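Local coordinates for transcriptional regulatory protein FIXJ (Sinorhizobium meliloti, PDB 1DBW) that serves as the receiver domain of a two-component regulator that, once activated by FixL, induces nitrogen-fixation genes nifA and fixK, at residues A[7-12]-A[53-58]; A[44-49]-A[74-79]. The protein carries 2 engineered substitutions. All coordinates share one frame; numbering follows the deposited sequence.

In the fold
Both contacts belong to one doubly wound receiver domain and share its parallel five-stranded sheet, lying on opposite sides of the chain's centre, with centres about 16 Å apart. Contact 1 joins the central strands 5-10 and 49-54 at their C-terminal ends, where a buried parallel pairing opens into a cluster of acidic groups running from buried Asp-10 and Asp-54 out to the exposed Arg-56. Contact 2 lies where strands 49-54 and 78-82 begin; there the touching groups are mostly apolar, and its loop faces the surface. Strand 49-54 links the two: Thr-53 N probably hydrogen-bonds Ile-79 O, while the His-7 ring packs on Val-46 and Gly-49.

Contact 1: A[7-12]-A[53-58]; sequences HIVDDE and TDLRMP
Val-9 and Asp-10 pair with Thr-53 and Asp-54 as parallel neighbours of the central sheet. Asp-54 N donates to Val-9 O at 2.9 Å, and a weak bond runs from Asp-11 N to Asp-54 O. Apolar packing is confined to the face carrying Val-9 and Thr-53; Leu-55 CB points away, while its CD2 methyl returns to Val-9 CG1 at 4.1 Å.

The opposite face is acidic. Asp-10 and Asp-54 both set CG anti to their backbone N (chi1 -165° and -175°), which lays the two side chains side by side, pointing the same way, their carboxylate planes turned 41° apart, with Asp-10 OD2 and Asp-54 OD1 3.3 Å from each other. Asp-10 OD1 and Asp-11 OD2 each come to 2.8 Å of Asp-54 O, acceptor against acceptor with no hydrogen bond between them.

Arg-56 supplies the counter-charge. Its chain, extended from CG to NE, crosses that of Asp-11 at about a right angle; NE makes a long salt bridge to Asp-11 OD2 at 3.5 Å, near the guanidinium plane, and Arg-56 N gives the same oxygen a weak hydrogen bond. Glu-12 lies over one guanidinium face, so the approach of OE1 to Arg-56 NH1 at 2.8 Å is purely electrostatic, without an aimed N-H. Arg-56 NH2 also bridges weakly to Asp-54 OD1 at 3.2 Å, whereas Asp-54 OD2 is held by Lys-104.

This is the acidic pocket of a receiver domain: Asp-10, Asp-11, Asp-54 and Arg-56 belong to the magnesium site, and Asp-54 is the predicted phosphorylation site. Crowding so many oxygens around the strand ends probably favours a bound cation, with Arg-56 and Lys-104 partly offsetting the charge.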
ATOM      1  N   HIS A   7       5.730   0.566  -2.928  1.00  9.61           N
ATOM      2  CA  HIS A   7       5.294   1.945  -3.169  1.00 11.08           C
ATOM      3  C   HIS A   7       4.412   2.338  -2.029  1.00 14.73           C
ATOM      4  O   HIS A   7       3.383   1.695  -1.858  1.00 14.00           O
ATOM      5  CB  HIS A   7       4.520   1.993  -4.496  1.00  9.04           C
ATOM      6  CG  HIS A   7       5.415   1.789  -5.680  1.00 11.08           C
ATOM      7  ND1 HIS A   7       6.122   2.831  -6.248  1.00 13.41           N
ATOM      8  CD2 HIS A   7       5.803   0.665  -6.333  1.00 14.50           C
ATOM      9  CE1 HIS A   7       6.918   2.359  -7.187  1.00 10.71           C
ATOM     10  NE2 HIS A   7       6.749   1.046  -7.260  1.00 11.95           N
ATOM     11  N   ILE A   8       4.865   3.312  -1.218  1.00 11.57           N
ATOM     12  CA  ILE A   8       4.108   3.717  -0.040  1.00 12.36           C
ATOM     13  C   ILE A   8       3.368   5.008  -0.303  1.00 15.80           C
ATOM     14  O   ILE A   8       3.955   6.023  -0.671  1.00 15.25           O
ATOM     15  CB  ILE A   8       4.996   3.930   1.165  1.00 14.54           C
ATOM     16  CG1 ILE A   8       5.924   2.713   1.401  1.00 19.43           C
ATOM     17  CG2 ILE A   8       4.126   4.190   2.385  1.00 16.36           C
ATOM     18  CD1 ILE A   8       5.217   1.524   1.917  1.00 26.66           C
ATOM     19  N   VAL A   9       2.065   4.974  -0.084  1.00 15.64           N
ATOM     20  CA  VAL A   9       1.254   6.152  -0.325  1.00 18.94           C
ATOM     21  C   VAL A   9       0.684   6.465   1.049  1.00 23.31           C
ATOM     22  O   VAL A   9      -0.073   5.690   1.591  1.00 18.48           O
ATOM     23  CB  VAL A   9       0.138   5.847  -1.385  1.00 19.19           C
ATOM     24  CG1 VAL A   9      -0.644   7.089  -1.717  1.00 25.41           C
ATOM     25  CG2 VAL A   9       0.767   5.362  -2.655  1.00 18.69           C
ATOM     26  N   ASP A  10       1.208   7.502   1.690  1.00 26.35           N
ATOM     27  CA  ASP A  10       0.723   7.852   3.033  1.00 37.93           C
ATOM     28  C   ASP A  10       0.455   9.348   3.122  1.00 41.53           C
ATOM     29  O   ASP A  10       1.306  10.168   2.761  1.00 39.45           O
ATOM     30  CB  ASP A  10       1.733   7.398   4.098  1.00 38.79           C
ATOM     31  CG  ASP A  10       1.157   7.377   5.525  1.00 44.83           C
ATOM     32  OD1 ASP A  10       0.184   8.107   5.841  1.00 47.77           O
ATOM     33  OD2 ASP A  10       1.703   6.614   6.348  1.00 45.02           O
ATOM     34  N   ASP A  11      -0.757   9.676   3.568  1.00 47.66           N
ATOM     35  CA  ASP A  11      -1.218  11.051   3.711  1.00 52.63           C
ATOM     36  C   ASP A  11      -0.531  11.810   4.853  1.00 54.40           C
ATOM     37  O   ASP A  11      -0.119  12.963   4.673  1.00 55.53           O
ATOM     38  CB  ASP A  11      -2.744  11.080   3.892  1.00 56.48           C
ATOM     39  CG  ASP A  11      -3.198  10.487   5.224  1.00 60.85           C
ATOM     40  OD1 ASP A  11      -3.906  11.191   5.978  1.00 64.78           O
ATOM     41  OD2 ASP A  11      -2.845   9.326   5.526  1.00 63.06           O
ATOM     42  N   GLU A  12      -0.411  11.162   6.014  1.00 54.24           N
ATOM     43  CA  GLU A  12       0.224  11.768   7.182  1.00 54.59           C
ATOM     44  C   GLU A  12       1.745  11.751   7.005  1.00 53.54           C
ATOM     45  O   GLU A  12       2.374  10.698   7.097  1.00 54.82           O
ATOM     46  CB  GLU A  12      -0.187  11.016   8.457  1.00 56.70           C
ATOM     47  CG  GLU A  12      -0.034  11.831   9.742  1.00 60.90           C
ATOM     48  CD  GLU A  12      -0.870  11.289  10.901  1.00 62.71           C
ATOM     49  OE1 GLU A  12      -2.097  11.103  10.725  1.00 63.90           O
ATOM     50  OE2 GLU A  12      -0.305  11.067  11.996  1.00 63.86           O
ATOM     51  N   THR A  53      -0.857   1.234   1.213  1.00 13.44           N
ATOM     52  CA  THR A  53      -1.521   2.499   1.463  1.00 17.04           C
ATOM     53  C   THR A  53      -1.787   2.730   2.948  1.00 17.61           C
ATOM     54  O   THR A  53      -1.928   1.774   3.707  1.00 16.07           O
ATOM     55  CB  THR A  53      -2.904   2.559   0.758  1.00 18.93           C
ATOM     56  OG1 THR A  53      -3.802   1.651   1.399  1.00 20.99           O
ATOM     57  CG2 THR A  53      -2.790   2.165  -0.722  1.00 17.70           C
ATOM     58  N   ASP A  54      -1.698   3.990   3.354  1.00 15.91           N
ATOM     59  CA  ASP A  54      -2.063   4.396   4.717  1.00 23.15           C
ATOM     60  C   ASP A  54      -2.683   5.773   4.494  1.00 23.48           C
ATOM     61  O   ASP A  54      -2.021   6.819   4.652  1.00 23.67           O
ATOM     62  CB  ASP A  54      -0.872   4.478   5.683  1.00 23.42           C
ATOM     63  CG  ASP A  54      -1.311   4.777   7.132  1.00 30.71           C
ATOM     64  OD1 ASP A  54      -0.435   4.802   8.020  1.00 31.46           O
ATOM     65  OD2 ASP A  54      -2.529   4.967   7.386  1.00 30.54           O
ATOM     66  N   LEU A  55      -3.912   5.739   3.976  1.00 25.49           N
ATOM     67  CA  LEU A  55      -4.701   6.925   3.634  1.00 24.63           C
ATOM     68  C   LEU A  55      -5.834   7.073   4.647  1.00 31.68           C
ATOM     69  O   LEU A  55      -6.687   6.190   4.777  1.00 30.17           O
ATOM     70  CB  LEU A  55      -5.268   6.774   2.232  1.00 24.35           C
ATOM     71  CG  LEU A  55      -4.170   6.665   1.176  1.00 29.57           C
ATOM     72  CD1 LEU A  55      -4.729   6.155  -0.146  1.00 30.10           C
ATOM     73  CD2 LEU A  55      -3.496   8.019   1.021  1.00 32.41           C
ATOM     74  N   ARG A  56      -5.817   8.188   5.368  1.00 37.70           N
ATOM     75  CA  ARG A  56      -6.809   8.446   6.408  1.00 44.21           C
ATOM     76  C   ARG A  56      -7.890   9.415   5.994  1.00 49.42           C
ATOM     77  O   ARG A  56      -9.024   9.294   6.459  1.00 50.58           O
ATOM     78  CB  ARG A  56      -6.123   8.959   7.669  1.00 44.40           C
ATOM     79  CG  ARG A  56      -4.954   8.101   8.107  1.00 45.25           C
ATOM     80  CD  ARG A  56      -3.941   8.930   8.861  1.00 50.58           C
ATOM     81  NE  ARG A  56      -2.631   8.292   8.872  1.00 54.02           N
ATOM     82  CZ  ARG A  56      -1.943   8.016   9.975  1.00 57.82           C
ATOM     83  NH1 ARG A  56      -2.440   8.320  11.170  1.00 58.72           N
ATOM     84  NH2 ARG A  56      -0.751   7.438   9.885  1.00 60.58           N
ATOM     85  N   MET A  57      -7.544  10.398   5.162  1.00 54.23           N
ATOM     86  CA  MET A  57      -8.557  11.365   4.706  1.00 59.27           C
ATOM     87  C   MET A  57      -9.547  10.649   3.767  1.00 62.16           C
ATOM     88  O   MET A  57      -9.177  10.219   2.654  1.00 62.43           O
ATOM     89  CB  MET A  57      -7.896  12.564   4.011  1.00 63.31           C
ATOM     90  CG  MET A  57      -8.857  13.413   3.184  1.00 69.34           C
ATOM     91  SD  MET A  57     -10.516  13.529   3.918  1.00 70.29           S
ATOM     92  CE  MET A  57     -10.346  15.080   4.872  1.00 74.05           C
ATOM     93  N   PRO A  58     -10.811  10.478   4.217  1.00 63.61           N
ATOM     94  CA  PRO A  58     -11.885   9.810   3.456  1.00 64.31           C
ATOM     95  C   PRO A  58     -12.179  10.364   2.041  1.00 64.68           C
ATOM     96  O   PRO A  58     -13.097   9.875   1.343  1.00 65.01           O
ATOM     97  CB  PRO A  58     -13.095   9.929   4.399  1.00 65.12           C
ATOM     98  CG  PRO A  58     -12.794  11.203   5.184  1.00 64.53           C
ATOM     99  CD  PRO A  58     -11.323  10.995   5.501  1.00 64.22           C
TER

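Contact 2: A[44-49]-A[74-79]; sequences PDVRNG and INIPSI
This is an apolar loop-to-loop contact at the N-terminal end of the parallel sheet in the doubly wound receiver fold, away from the magnesium site. The loop 44-49 leads from helix 36-42 into strand 49-54, and the segment 74-79 follows helix 62-71 and runs into strand 78-82, so the turns that deliver two neighbouring strands pack against each other.

Val-46 and Ile-76 form its side-chain centre. Both point toward the opposite segment and cross at about a right angle; the CD1 methyl of Ile-76 meets Val-46 CB at 3.9 Å and also touches CG1. Ile-76 reaches this far because its chain is extended beyond CG1 (chi2 -176°). Nearer the surface, Ile-74 CD1 rests on Pro-44 CA at 4.1 Å.

Arg-47 folds back on its own loop. Its NH1 donates to Pro-44 O at 2.8 Å, with the oxygen in the guanidinium plane, and to Val-46 O at 3.0 Å, where NH1 sits above the carbonyl plane of Val-46. Beyond the segments, Pro-77 and Ile-79 both share backbone hydrogen bonds with Leu-51, continuing the pairing of the two strands, and Ile-76 also packs on the Leu-51 side chain.

At the strand start, Gly-49 O meets two adjacent carbons, Ile-76 CG2 at 3.4 Å and Pro-77 CD at 3.5 Å.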
ATOM      1  N   PRO A  44       0.940   3.625 -14.125  1.00 14.88           N
ATOM      2  CA  PRO A  44       1.161   2.918 -15.391  1.00 15.36           C
ATOM      3  C   PRO A  44       2.620   2.602 -15.652  1.00 15.72           C
ATOM      4  O   PRO A  44       2.885   1.692 -16.412  1.00 16.39           O
ATOM      5  CB  PRO A  44       0.607   3.884 -16.432  1.00 16.16           C
ATOM      6  CG  PRO A  44      -0.483   4.610 -15.680  1.00 16.02           C
ATOM      7  CD  PRO A  44       0.224   4.891 -14.361  1.00 14.91           C
ATOM      8  N   ASP A  45       3.528   3.321 -14.988  1.00 13.24           N
ATOM      9  CA  ASP A  45       4.969   3.102 -15.160  1.00 14.50           C
ATOM     10  C   ASP A  45       5.531   2.062 -14.207  1.00 17.87           C
ATOM     11  O   ASP A  45       6.677   1.632 -14.373  1.00 16.36           O
ATOM     12  CB  ASP A  45       5.730   4.410 -15.010  1.00 18.60           C
ATOM     13  CG  ASP A  45       5.555   5.308 -16.215  1.00 26.51           C
ATOM     14  OD1 ASP A  45       5.797   4.823 -17.343  1.00 30.29           O
ATOM     15  OD2 ASP A  45       5.143   6.467 -16.037  1.00 24.41           O
ATOM     16  N   VAL A  46       4.738   1.690 -13.203  1.00 13.19           N
ATOM     17  CA  VAL A  46       5.175   0.674 -12.238  1.00 12.92           C
ATOM     18  C   VAL A  46       5.352  -0.717 -12.827  1.00 16.10           C
ATOM     19  O   VAL A  46       4.457  -1.290 -13.467  1.00 15.80           O
ATOM     20  CB  VAL A  46       4.207   0.562 -11.028  1.00 14.66           C
ATOM     21  CG1 VAL A  46       4.553  -0.675 -10.160  1.00 16.60           C
ATOM     22  CG2 VAL A  46       4.311   1.766 -10.144  1.00 13.22           C
ATOM     23  N   ARG A  47       6.532  -1.265 -12.585  1.00 18.61           N
ATOM     24  CA  ARG A  47       6.836  -2.624 -12.975  1.00 15.92           C
ATOM     25  C   ARG A  47       7.308  -3.262 -11.674  1.00 15.81           C
ATOM     26  O   ARG A  47       8.032  -2.614 -10.890  1.00 15.92           O
ATOM     27  CB  ARG A  47       7.955  -2.653 -14.033  1.00 18.74           C
ATOM     28  CG  ARG A  47       7.531  -2.022 -15.374  1.00 21.95           C
ATOM     29  CD  ARG A  47       6.329  -2.765 -15.963  1.00 27.89           C
ATOM     30  NE  ARG A  47       5.920  -2.202 -17.251  1.00 35.63           N
ATOM     31  CZ  ARG A  47       5.170  -1.105 -17.394  1.00 38.73           C
ATOM     32  NH1 ARG A  47       4.729  -0.436 -16.335  1.00 30.12           N
ATOM     33  NH2 ARG A  47       4.868  -0.668 -18.607  1.00 37.37           N
ATOM     34  N   ASN A  48       6.876  -4.496 -11.437  1.00 17.90           N
ATOM     35  CA  ASN A  48       7.249  -5.266 -10.249  1.00 18.91           C
ATOM     36  C   ASN A  48       7.148  -4.398  -9.004  1.00 16.31           C
ATOM     37  O   ASN A  48       8.126  -4.159  -8.292  1.00 16.71           O
ATOM     38  CB  ASN A  48       8.663  -5.846 -10.386  1.00 24.84           C
ATOM     39  CG  ASN A  48       8.944  -6.350 -11.774  1.00 31.19           C
ATOM     40  OD1 ASN A  48       8.297  -7.279 -12.247  1.00 38.15           O
ATOM     41  ND2 ASN A  48       9.909  -5.722 -12.451  1.00 39.29           N
ATOM     42  N   GLY A  49       5.940  -3.953  -8.732  1.00 13.03           N
ATOM     43  CA  GLY A  49       5.751  -3.141  -7.553  1.00 12.07           C
ATOM     44  C   GLY A  49       4.592  -3.605  -6.701  1.00 15.00           C
ATOM     45  O   GLY A  49       3.642  -4.225  -7.202  1.00 15.24           O
ATOM     46  N   ILE A  74      -5.006  -1.175 -14.468  1.00 23.45           N
ATOM     47  CA  ILE A  74      -3.703  -1.508 -13.906  1.00 26.00           C
ATOM     48  C   ILE A  74      -3.906  -2.319 -12.623  1.00 26.25           C
ATOM     49  O   ILE A  74      -4.735  -1.963 -11.795  1.00 24.77           O
ATOM     50  CB  ILE A  74      -2.921  -0.218 -13.518  1.00 24.08           C
ATOM     51  CG1 ILE A  74      -2.505   0.561 -14.767  1.00 28.25           C
ATOM     52  CG2 ILE A  74      -1.707  -0.570 -12.691  1.00 26.40           C
ATOM     53  CD1 ILE A  74      -1.508  -0.152 -15.618  1.00 29.12           C
ATOM     54  N   ASN A  75      -3.228  -3.454 -12.507  1.00 21.83           N
ATOM     55  CA  ASN A  75      -3.318  -4.221 -11.280  1.00 25.57           C
ATOM     56  C   ASN A  75      -1.976  -4.204 -10.560  1.00 24.15           C
ATOM     57  O   ASN A  75      -0.924  -4.412 -11.171  1.00 26.10           O
ATOM     58  CB  ASN A  75      -3.756  -5.654 -11.512  1.00 31.17           C
ATOM     59  CG  ASN A  75      -4.034  -6.373 -10.204  1.00 32.51           C
ATOM     60  OD1 ASN A  75      -3.423  -7.389  -9.911  1.00 40.68           O
ATOM     61  ND2 ASN A  75      -4.926  -5.803  -9.382  1.00 35.61           N
ATOM     62  N   ILE A  76      -2.007  -3.841  -9.283  1.00 21.67           N
ATOM     63  CA  ILE A  76      -0.798  -3.782  -8.463  1.00 18.66           C
ATOM     64  C   ILE A  76      -1.189  -4.420  -7.141  1.00 17.76           C
ATOM     65  O   ILE A  76      -2.173  -3.974  -6.525  1.00 18.15           O
ATOM     66  CB  ILE A  76      -0.323  -2.290  -8.233  1.00 18.26           C
ATOM     67  CG1 ILE A  76       0.079  -1.673  -9.582  1.00 22.65           C
ATOM     68  CG2 ILE A  76       0.896  -2.261  -7.271  1.00 17.76           C
ATOM     69  CD1 ILE A  76       0.661  -0.232  -9.541  1.00 26.15           C
ATOM     70  N   PRO A  77      -0.503  -5.511  -6.721  1.00 13.18           N
ATOM     71  CA  PRO A  77      -0.818  -6.182  -5.443  1.00 13.47           C
ATOM     72  C   PRO A  77      -0.754  -5.136  -4.351  1.00 16.09           C
ATOM     73  O   PRO A  77       0.249  -4.411  -4.234  1.00 11.35           O
ATOM     74  CB  PRO A  77       0.302  -7.233  -5.313  1.00 17.37           C
ATOM     75  CG  PRO A  77       0.706  -7.479  -6.795  1.00 16.69           C
ATOM     76  CD  PRO A  77       0.701  -6.101  -7.350  1.00 16.42           C
ATOM     77  N   SER A  78      -1.846  -4.979  -3.589  0.50 15.85           N
ATOM     78  CA  SER A  78      -1.906  -3.921  -2.568  0.50 16.57           C
ATOM     79  C   SER A  78      -2.296  -4.345  -1.145  0.50 14.07           C
ATOM     80  O   SER A  78      -3.227  -5.144  -0.975  0.50 14.78           O
ATOM     81  CB  SER A  78      -2.913  -2.836  -2.993  0.50 15.74           C
ATOM     82  OG  SER A  78      -2.950  -2.615  -4.398  0.50 16.76           O
ATOM     83  N   ILE A  79      -1.626  -3.731  -0.155  1.00 11.53           N
ATOM     84  CA  ILE A  79      -1.845  -3.924   1.268  1.00  8.69           C
ATOM     85  C   ILE A  79      -2.433  -2.591   1.698  1.00 13.95           C
ATOM     86  O   ILE A  79      -1.852  -1.524   1.467  1.00 14.14           O
ATOM     87  CB  ILE A  79      -0.518  -4.124   1.995  1.00 11.84           C
ATOM     88  CG1 ILE A  79       0.174  -5.390   1.475  1.00 14.61           C
ATOM     89  CG2 ILE A  79      -0.758  -4.227   3.507  1.00 14.77           C
ATOM     90  CD1 ILE A  79      -0.780  -6.590   1.411  1.00 21.41           C
TER